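Local coordinates for protein phosphatidylinositol-specific phospholipase C1 (Streptomyces antibioticus, PDB 3H4X) that belongs to the calcium-dependent phosphoinositide phospholipase C family and folds as a closed alpha/beta barrel of the TIM type, at residues D242-Y247 and V257-D262. Sequence-based numbering, arbitrary orientation.
Sequences DPRERY and VVFDGD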
# COMPACT_ATOMS: atom_id res chain seq x y z
N ASP A 242 2.02 20.17 6.06
CA ASP A 242 1.26 19.41 5.07
C ASP A 242 2.24 19.01 3.98
O ASP A 242 2.70 19.86 3.22
CB ASP A 242 0.13 20.28 4.50
CG ASP A 242 -0.75 19.52 3.53
OD1 ASP A 242 -0.29 18.50 2.97
OD2 ASP A 242 -1.90 19.95 3.32
N PRO A 243 2.58 17.71 3.90
CA PRO A 243 3.60 17.30 2.94
C PRO A 243 3.21 17.58 1.49
O PRO A 243 4.07 17.63 0.62
CB PRO A 243 3.70 15.79 3.17
CG PRO A 243 3.23 15.59 4.58
CD PRO A 243 2.14 16.60 4.75
N ARG A 244 1.92 17.77 1.24
CA ARG A 244 1.45 17.98 -0.12
C ARG A 244 1.85 19.35 -0.67
O ARG A 244 1.73 19.60 -1.86
CB ARG A 244 -0.06 17.77 -0.20
CG ARG A 244 -0.45 16.32 0.13
CD ARG A 244 -1.92 16.15 0.46
NE ARG A 244 -2.35 17.00 1.57
CZ ARG A 244 -3.56 16.97 2.10
NH1 ARG A 244 -4.47 16.11 1.65
NH2 ARG A 244 -3.87 17.81 3.08
N GLU A 245 2.33 20.23 0.21
CA GLU A 245 2.82 21.53 -0.22
C GLU A 245 4.06 21.39 -1.11
O GLU A 245 4.47 22.35 -1.75
CB GLU A 245 3.09 22.44 0.98
CG GLU A 245 1.87 22.74 1.83
CD GLU A 245 0.87 23.69 1.18
OE1 GLU A 245 1.14 24.20 0.07
OE2 GLU A 245 -0.19 23.95 1.79
N ARG A 246 4.65 20.19 -1.15
CA ARG A 246 5.78 19.92 -2.04
C ARG A 246 5.37 19.93 -3.51
O ARG A 246 6.21 20.09 -4.38
CB ARG A 246 6.42 18.57 -1.72
CG ARG A 246 5.63 17.37 -2.22
CD ARG A 246 6.33 16.05 -1.93
NE ARG A 246 6.55 15.86 -0.51
CZ ARG A 246 7.04 14.74 0.02
NH1 ARG A 246 7.38 13.73 -0.76
NH2 ARG A 246 7.20 14.65 1.34
N TYR A 247 4.08 19.74 -3.78
CA TYR A 247 3.59 19.74 -5.16
C TYR A 247 3.19 21.16 -5.55
O TYR A 247 2.34 21.76 -4.90
CB TYR A 247 2.40 18.78 -5.31
CG TYR A 247 2.72 17.38 -4.83
CD1 TYR A 247 3.66 16.60 -5.50
CD2 TYR A 247 2.10 16.86 -3.71
CE1 TYR A 247 3.97 15.33 -5.05
CE2 TYR A 247 2.40 15.58 -3.26
CZ TYR A 247 3.34 14.82 -3.93
OH TYR A 247 3.63 13.56 -3.48
N VAL A 257 -4.40 11.28 0.13
CA VAL A 257 -4.94 11.12 1.48
C VAL A 257 -4.19 10.02 2.24
O VAL A 257 -4.63 9.57 3.30
CB VAL A 257 -6.45 10.84 1.48
CG1 VAL A 257 -7.20 12.03 0.88
CG2 VAL A 257 -6.78 9.56 0.71
N VAL A 258 -3.05 9.61 1.67
CA VAL A 258 -2.19 8.59 2.24
C VAL A 258 -0.77 9.14 2.26
O VAL A 258 -0.34 9.80 1.31
CB VAL A 258 -2.25 7.28 1.42
CG1 VAL A 258 -1.39 6.19 2.06
CG2 VAL A 258 -3.69 6.82 1.28
N PHE A 259 -0.05 8.87 3.34
CA PHE A 259 1.29 9.39 3.57
C PHE A 259 2.13 8.24 4.08
O PHE A 259 1.65 7.39 4.83
CB PHE A 259 1.23 10.53 4.59
CG PHE A 259 0.38 11.67 4.14
CD1 PHE A 259 0.94 12.77 3.52
CD2 PHE A 259 -1.00 11.62 4.28
CE1 PHE A 259 0.15 13.81 3.08
CE2 PHE A 259 -1.80 12.66 3.85
CZ PHE A 259 -1.22 13.76 3.25
N ASP A 260 3.38 8.19 3.65
CA ASP A 260 4.23 7.03 3.87
C ASP A 260 5.64 7.52 4.15
O ASP A 260 6.23 8.22 3.33
CB ASP A 260 4.18 6.17 2.61
CG ASP A 260 4.84 4.82 2.78
OD1 ASP A 260 6.03 4.78 3.13
OD2 ASP A 260 4.15 3.80 2.55
N GLY A 261 6.17 7.19 5.32
CA GLY A 261 7.48 7.71 5.69
C GLY A 261 8.11 6.94 6.83
O GLY A 261 7.48 6.10 7.46
N ASP A 262 9.37 7.27 7.10
CA ASP A 262 10.18 6.57 8.08
C ASP A 262 9.68 6.78 9.51
O ASP A 262 9.51 7.91 9.97
CB ASP A 262 11.62 7.07 7.96
CG ASP A 262 12.55 6.43 8.94
OD1 ASP A 262 12.77 5.21 8.83
OD2 ASP A 262 13.05 7.15 9.83
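F259 sets its CG opposite its own carbonyl carbon and beside its backbone N (chi1 -60°), which sends the phenyl ring out from strand 258-262 to the short 3-10 turn of 243-246. R244 starts from that turn in the same way and then bends at chi3 (-57°), folding its guanidinium back to the carboxylate of D242 while the inner part of the chain runs past the end of the ring. The two residues meet at the ring tip: R244 CD lies 3.7 Å from F259 CZ, and R244 NE, at the ring edge and in its plane, is 3.8 Å from the same carbon. Because the planes stand 71° apart, F259 CZ comes up against one face of the guanidinium and the groups do not stack. P243 supplies the second surface, its CG approaching F259 CD1 obliquely at 3.8 Å, so that the CD1-CE1 bond of the ring lies against the pyrrolidine and CZ against the arginine chain.

The pair illustrates how a charged residue can serve an apolar contact once its polar end is occupied. R244 grips D242 side-on, NE to OD1 at 2.9 Å through the syn lone pair and NH2 to OD2 at 2.9 Å from above the carboxylate plane. OD1 also accepts the backbone N of R244 at 2.9 Å, an Asx turn, so one carboxylate oxygen holds both the backbone and, through NE, the side chain of R244. D171 forms a further salt bridge with NH1. D242 and E245 also line, with G241, a pocket occupied by an acetyl group.

In the barrel, D260 reaches K127 on strand 124-130, whereas F259 faces outward, beside L283. Strand 258-262 pairs in parallel with 232-236 and 282-286, and W275 of helix 274-278 packs against D242, P243 and R244.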